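Local coordinates for protein phosphodiesterase (Pseudomonas aeruginosa, PDB 4G75) that probably kills rival bacteria by hydrolysing the lipid-linked peptidoglycan precursor, in the manner of colicin M, and binds a magnesium ion, at residues G15-Y20 with Q44-Y49; D96-S101 with M110-N115. All blocks are in the same frame, centred on the assembly; numbering follows the deposited sequence. Where two conformers were deposited one is given.

Interaction 1 of 2, residues G15-Y20 with Q44-Y49; sequences GDFSAY and QRDVAY. With EDO (1,2-ethanediol), chain I.
F17 lies flat against one side of the helical segment 44-49, and D46 and V47 make the contact from there. At the start of that segment, Q44 turns away from F17. Its OE1 accepts a hydrogen bond from O2 of the ethanediol, 2.9 Å away. The ethanediol probably comes from the crystallisation liquor, and Q14 also binds it. Two residues on, D46 carries the contact. Its CB sits over the centre of the F17 ring, 3.4 Å from the centroid and 3° off the ring normal. This is a CH-pi contact. CG of D46 is anti to the carbonyl carbon (chi1 -73°), which leads the carboxylate along the ring toward its root, where D46 OD2 is 3.6 Å from F17 CG. Ring and carboxylate planes are 62° apart, so the acid is not stacked flat on the ring. V47 reaches the CE1 side of the ring, with its CG2 3.8 Å from F17 CE1. Its backbone N comes obliquely to the same CE1. The opposite face of the ring meets CB of D16, offset toward the rim. Y49 OH is hydrogen-bonded to D88. F17 is the N-cap residue of helix 18-24. Its ring is buried where the start of that helix meets the C-terminal end of helix 34-49, with N111 of helix 106-113 also against it.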
loop_
_atom_site.group_PDB
_atom_site.type_symbol
_atom_site.label_atom_id
_atom_site.label_comp_id
_atom_site.label_asym_id
_atom_site.label_seq_id
_atom_site.Cartn_x
_atom_site.Cartn_y
_atom_site.Cartn_z
ATOM N N GLY A 15 18.844 -15.566 -0.368
ATOM C CA GLY A 15 18.993 -16.460 -1.499
ATOM C C GLY A 15 17.732 -16.681 -2.307
ATOM O O GLY A 15 17.780 -17.281 -3.372
ATOM N N ASP A 16 16.597 -16.199 -1.808
ATOM C CA ASP A 16 15.358 -16.277 -2.576
ATOM C C ASP A 16 15.300 -15.241 -3.691
ATOM O O ASP A 16 14.463 -15.336 -4.593
ATOM C CB ASP A 16 14.145 -16.098 -1.667
ATOM C CG ASP A 16 13.872 -17.323 -0.826
ATOM O OD1 ASP A 16 13.892 -18.435 -1.392
ATOM O OD2 ASP A 16 13.623 -17.167 0.389
ATOM N N PHE A 17 16.201 -14.267 -3.641
ATOM C CA PHE A 17 16.104 -13.119 -4.533
ATOM C C PHE A 17 17.191 -13.068 -5.593
ATOM O O PHE A 17 18.374 -13.047 -5.288
ATOM C CB PHE A 17 16.016 -11.840 -3.708
ATOM C CG PHE A 17 14.879 -11.866 -2.739
ATOM C CD1 PHE A 17 15.088 -12.189 -1.409
ATOM C CD2 PHE A 17 13.584 -11.642 -3.176
ATOM C CE1 PHE A 17 14.026 -12.251 -0.520
ATOM C CE2 PHE A 17 12.526 -11.705 -2.297
ATOM C CZ PHE A 17 12.744 -12.010 -0.970
ATOM N N SER A 18 16.747 -13.058 -6.844
ATOM C CA SER A 18 17.638 -13.155 -7.995
ATOM C C SER A 18 18.718 -12.077 -8.004
ATOM O O SER A 18 19.852 -12.322 -8.410
ATOM C CB SER A 18 16.822 -13.099 -9.286
ATOM O OG SER A 18 15.873 -14.154 -9.320
ATOM N N ALA A 19 18.364 -10.876 -7.559
ATOM C CA ALA A 19 19.329 -9.781 -7.575
ATOM C C ALA A 19 20.472 -10.035 -6.599
ATOM O O ALA A 19 21.637 -9.789 -6.913
ATOM C CB ALA A 19 18.640 -8.446 -7.276
ATOM N N TYR A 20 20.131 -10.520 -5.411
ATOM C CA TYR A 20 21.128 -10.902 -4.431
ATOM C C TYR A 20 22.017 -12.003 -5.000
ATOM O O TYR A 20 23.244 -11.926 -4.909
ATOM C CB TYR A 20 20.462 -11.365 -3.134
ATOM C CG TYR A 20 21.415 -12.055 -2.196
ATOM C CD1 TYR A 20 22.150 -11.332 -1.259
ATOM C CD2 TYR A 20 21.596 -13.431 -2.257
ATOM C CE1 TYR A 20 23.027 -11.963 -0.405
ATOM C CE2 TYR A 20 22.475 -14.074 -1.407
ATOM C CZ TYR A 20 23.190 -13.337 -0.489
ATOM O OH TYR A 20 24.060 -13.989 0.348
ATOM N N GLN A 44 18.706 -8.450 1.560
ATOM C CA GLN A 44 18.152 -8.265 2.896
ATOM C C GLN A 44 16.962 -7.304 2.897
ATOM O O GLN A 44 16.014 -7.484 3.668
ATOM C CB GLN A 44 19.217 -7.808 3.894
ATOM C CG GLN A 44 18.780 -7.997 5.341
ATOM C CD GLN A 44 18.378 -9.438 5.645
ATOM O OE1 GLN A 44 18.872 -10.382 5.021
ATOM N NE2 GLN A 44 17.488 -9.611 6.613
ATOM N N ARG A 45 16.997 -6.289 2.040
ATOM C CA ARG A 45 15.843 -5.409 1.943
ATOM C C ARG A 45 14.635 -6.186 1.431
ATOM O O ARG A 45 13.533 -6.040 1.947
ATOM C CB ARG A 45 16.130 -4.187 1.066
ATOM C CG ARG A 45 17.225 -3.264 1.611
ATOM C CD ARG A 45 17.113 -1.857 1.004
ATOM N NE ARG A 45 17.193 -1.896 -0.451
ATOM C CZ ARG A 45 18.333 -1.914 -1.137
ATOM N NH1 ARG A 45 19.496 -1.885 -0.496
ATOM N NH2 ARG A 45 18.314 -1.967 -2.461
ATOM N N ASP A 46 14.844 -7.026 0.422
ATOM C CA ASP A 46 13.747 -7.820 -0.128
ATOM C C ASP A 46 13.140 -8.749 0.919
ATOM O O ASP A 46 11.927 -8.972 0.936
ATOM C CB ASP A 46 14.224 -8.642 -1.331
ATOM C CG ASP A 46 14.459 -7.796 -2.561
ATOM O OD1 ASP A 46 14.051 -6.610 -2.571
ATOM O OD2 ASP A 46 15.044 -8.328 -3.529
ATOM N N VAL A 47 13.987 -9.303 1.782
ATOM C CA VAL A 47 13.507 -10.164 2.858
ATOM C C VAL A 47 12.507 -9.400 3.720
ATOM O O VAL A 47 11.469 -9.934 4.117
ATOM C CB VAL A 47 14.673 -10.685 3.726
ATOM C CG1 VAL A 47 14.147 -11.259 5.049
ATOM C CG2 VAL A 47 15.462 -11.745 2.960
ATOM N N ALA A 48 12.827 -8.148 4.012
ATOM C CA ALA A 48 11.918 -7.305 4.770
ATOM C C ALA A 48 10.659 -7.017 3.965
ATOM O O ALA A 48 9.553 -7.157 4.475
ATOM C CB ALA A 48 12.606 -6.002 5.181
ATOM N N TYR A 49 10.830 -6.641 2.699
ATOM C CA TYR A 49 9.692 -6.243 1.867
ATOM C C TYR A 49 8.631 -7.339 1.727
ATOM O O TYR A 49 7.419 -7.050 1.769
ATOM C CB TYR A 49 10.147 -5.768 0.478
ATOM C CG TYR A 49 10.914 -4.457 0.453
ATOM C CD1 TYR A 49 10.460 -3.345 1.150
ATOM C CD2 TYR A 49 12.078 -4.327 -0.307
ATOM C CE1 TYR A 49 11.138 -2.150 1.114
ATOM C CE2 TYR A 49 12.776 -3.129 -0.352
ATOM C CZ TYR A 49 12.301 -2.043 0.358
ATOM O OH TYR A 49 12.978 -0.851 0.331
HETATM C C1 EDO I . 19.384 -14.616 5.056
HETATM O O1 EDO I . 19.782 -15.192 3.804
HETATM C C2 EDO I . 18.304 -13.573 4.799
HETATM O O2 EDO I . 17.955 -12.897 6.013
#

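Interaction 2 of 2, residues D96-S101 with M110-N115; sequences DYNQFS and MNRAQN. With EDO (1,2-ethanediol), chain N.
N98 sets its amide against the aliphatic part of the R112 side chain. The amide nitrogen does most of the touching. N98 ND2 lies 3.5 Å from R112 CB and 3.8 Å from R112 CD, and the amide crosses the aliphatic chain at a slant. The amide carbon, N98 CG, is 3.9 Å from R112 CD. R112 is nearly straight as far as CD, with CG anti to the backbone N (chi1 -164°), and it bends at chi3 (-54°). The guanidinium and amide planes are 85° apart. N98 ND2 faces the guanidinium edge, near its plane, without bonding to it. R112 NE instead makes a salt bridge with D104. N98 ND2 is also 3.4 Å from the backbone N of A113, but both are donors and do not bond. The polar ends of the N98 amide are satisfied close by. ND2 donates to the backbone O of A109, and OD1 accepts from NE2 of Q94. These two bonds probably fix the rotation of the buried amide. A113 adds its methyl, with A113 CB 3.9 Å from N98 ND2, and it also packs on Q94 and A95. The helix ends here, as Q114 leaves the helical conformation, and its O accepts a hydrogen bond from an ethanediol. The contact is structural packing, away from the magnesium site. It joins two consecutive helices, 81-102 and 106-113, linked by a short turn and tied by N98 ND2 to the backbone of the second.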
loop_
_atom_site.group_PDB
_atom_site.type_symbol
_atom_site.label_atom_id
_atom_site.label_comp_id
_atom_site.label_asym_id
_atom_site.label_seq_id
_atom_site.Cartn_x
_atom_site.Cartn_y
_atom_site.Cartn_z
ATOM N N ASP A 96 4.358 -4.804 -6.598
ATOM C CA ASP A 96 2.964 -4.786 -6.193
ATOM C C ASP A 96 2.061 -5.102 -7.377
ATOM O O ASP A 96 1.103 -5.888 -7.260
ATOM C CB ASP A 96 2.572 -3.440 -5.589
ATOM C CG ASP A 96 1.205 -3.493 -4.934
ATOM O OD1 ASP A 96 1.113 -4.080 -3.835
ATOM O OD2 ASP A 96 0.235 -2.976 -5.527
ATOM N N TYR A 97 2.363 -4.487 -8.514
ATOM C CA TYR A 97 1.546 -4.664 -9.705
ATOM C C TYR A 97 1.660 -6.083 -10.252
ATOM O O TYR A 97 0.707 -6.611 -10.829
ATOM C CB TYR A 97 1.909 -3.647 -10.786
ATOM C CG TYR A 97 0.888 -3.618 -11.896
ATOM C CD1 TYR A 97 -0.398 -3.157 -11.658
ATOM C CD2 TYR A 97 1.199 -4.080 -13.173
ATOM C CE1 TYR A 97 -1.354 -3.142 -12.662
ATOM C CE2 TYR A 97 0.247 -4.066 -14.189
ATOM C CZ TYR A 97 -1.027 -3.593 -13.922
ATOM O OH TYR A 97 -1.984 -3.581 -14.914
ATOM N N ASN A 98 2.817 -6.710 -10.064
ATOM C CA ASN A 98 2.964 -8.107 -10.469
ATOM C C ASN A 98 2.012 -9.003 -9.687
ATOM O O ASN A 98 1.428 -9.948 -10.230
ATOM C CB ASN A 98 4.410 -8.583 -10.296
ATOM C CG ASN A 98 5.338 -7.979 -11.337
ATOM O OD1 ASN A 98 4.880 -7.464 -12.358
ATOM N ND2 ASN A 98 6.638 -8.046 -11.091
ATOM N N GLN A 99 1.847 -8.706 -8.405
ATOM C CA GLN A 99 0.889 -9.455 -7.604
ATOM C C GLN A 99 -0.536 -9.257 -8.094
ATOM O O GLN A 99 -1.291 -10.222 -8.202
ATOM C CB GLN A 99 0.987 -9.084 -6.127
ATOM C CG GLN A 99 2.215 -9.655 -5.448
ATOM C CD GLN A 99 1.975 -9.973 -3.999
ATOM O OE1 GLN A 99 1.936 -9.080 -3.144
ATOM N NE2 GLN A 99 1.800 -11.258 -3.704
ATOM N N PHE A 100 -0.909 -8.013 -8.386
ATOM C CA PHE A 100 -2.286 -7.727 -8.790
ATOM C C PHE A 100 -2.612 -8.252 -10.184
ATOM O O PHE A 100 -3.629 -8.917 -10.393
ATOM C CB PHE A 100 -2.595 -6.220 -8.753
ATOM C CG PHE A 100 -3.918 -5.869 -9.386
ATOM C CD1 PHE A 100 -5.100 -6.090 -8.702
ATOM C CD2 PHE A 100 -3.982 -5.362 -10.679
ATOM C CE1 PHE A 100 -6.321 -5.786 -9.280
ATOM C CE2 PHE A 100 -5.203 -5.062 -11.265
ATOM C CZ PHE A 100 -6.374 -5.272 -10.561
ATOM N N SER A 101 -1.741 -7.945 -11.134
ATOM C CA SER A 101 -1.998 -8.238 -12.541
ATOM C C SER A 101 -1.725 -9.692 -12.906
ATOM O O SER A 101 -2.453 -10.289 -13.694
ATOM C CB SER A 101 -1.154 -7.319 -13.423
ATOM O OG SER A 101 -1.160 -7.760 -14.766
HETATM N N MSE A 110 8.674 -9.962 -6.786
HETATM C CA MSE A 110 9.855 -9.125 -6.619
HETATM C C MSE A 110 10.959 -9.507 -7.604
HETATM O O MSE A 110 11.600 -8.640 -8.181
HETATM C CB MSE A 110 10.385 -9.187 -5.190
HETATM C CG MSE A 110 11.641 -8.360 -4.986
HETATM SE SE MSE A 110 11.311 -6.444 -5.240
HETATM C CE MSE A 110 10.588 -6.115 -3.451
ATOM N N ASN A 111 11.187 -10.800 -7.800
ATOM C CA ASN A 111 12.213 -11.215 -8.757
ATOM C C ASN A 111 11.887 -10.776 -10.174
ATOM O O ASN A 111 12.775 -10.372 -10.930
ATOM C CB ASN A 111 12.455 -12.722 -8.694
ATOM C CG ASN A 111 13.171 -13.135 -7.427
ATOM O OD1 ASN A 111 13.893 -12.343 -6.827
ATOM N ND2 ASN A 111 12.973 -14.386 -7.012
ATOM N N ARG A 112 10.610 -10.841 -10.532
ATOM C CA ARG A 112 10.175 -10.374 -11.843
ATOM C C ARG A 112 10.431 -8.877 -11.967
ATOM O O ARG A 112 10.959 -8.407 -12.977
ATOM C CB ARG A 112 8.692 -10.692 -12.080
ATOM C CG ARG A 112 8.268 -10.601 -13.540
ATOM C CD ARG A 112 6.760 -10.773 -13.732
ATOM N NE ARG A 112 6.237 -12.006 -13.139
ATOM C CZ ARG A 112 6.365 -13.222 -13.670
ATOM N NH1 ARG A 112 7.028 -13.395 -14.807
ATOM N NH2 ARG A 112 5.850 -14.272 -13.047
ATOM N N ALA A 113 10.062 -8.132 -10.926
ATOM C CA ALA A 113 10.280 -6.696 -10.901
ATOM C C ALA A 113 11.762 -6.327 -10.992
ATOM O O ALA A 113 12.109 -5.282 -11.545
ATOM C CB ALA A 113 9.642 -6.065 -9.633
ATOM N N GLN A 114 12.633 -7.180 -10.466
ATOM C CA GLN A 114 14.054 -6.846 -10.409
ATOM C C GLN A 114 14.854 -7.480 -11.543
ATOM O O GLN A 114 16.079 -7.409 -11.556
ATOM C CB GLN A 114 14.646 -7.196 -9.035
ATOM C CG GLN A 114 13.985 -6.401 -7.913
ATOM C CD GLN A 114 14.732 -6.454 -6.588
ATOM O OE1 GLN A 114 15.087 -7.526 -6.094
ATOM N NE2 GLN A 114 14.958 -5.288 -6.001
ATOM N N ASN A 115 14.152 -8.077 -12.500
ATOM C CA ASN A 115 14.811 -8.687 -13.649
ATOM C C ASN A 115 15.123 -7.642 -14.713
ATOM O O ASN A 115 14.551 -7.652 -15.804
ATOM C CB ASN A 115 13.946 -9.802 -14.234
ATOM C CG ASN A 115 14.702 -10.669 -15.224
ATOM O OD1 ASN A 115 15.925 -10.578 -15.339
ATOM N ND2 ASN A 115 13.974 -11.513 -15.944
HETATM C C1 EDO N . 18.098 -10.825 -12.757
HETATM O O1 EDO N . 19.234 -10.233 -13.396
HETATM C C2 EDO N . 18.226 -10.654 -11.250
HETATM O O2 EDO N . 18.193 -9.262 -10.915
#

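How the interactions relate
The centres of the two contacts lie about 13 Å apart, on the same side of the chain's centre. Along the chain they come in series: 15-20 with 44-49 closes before 96-101 with 110-115 opens. They share no helix, yet they touch directly. N111 of interaction 2 probably bonds through OD1 to the backbone N of S18, and through ND2 to the O of D16, both in interaction 1. M110 also packs on D46 and Y49. Helix 106-113 thus touches helices 81-102, 18-24 and 34-49. Helix 34-49 also meets helix 81-102 directly, through R45 and Y49. Together they form part of the helical region, apart from the beta sheet and magnesium site.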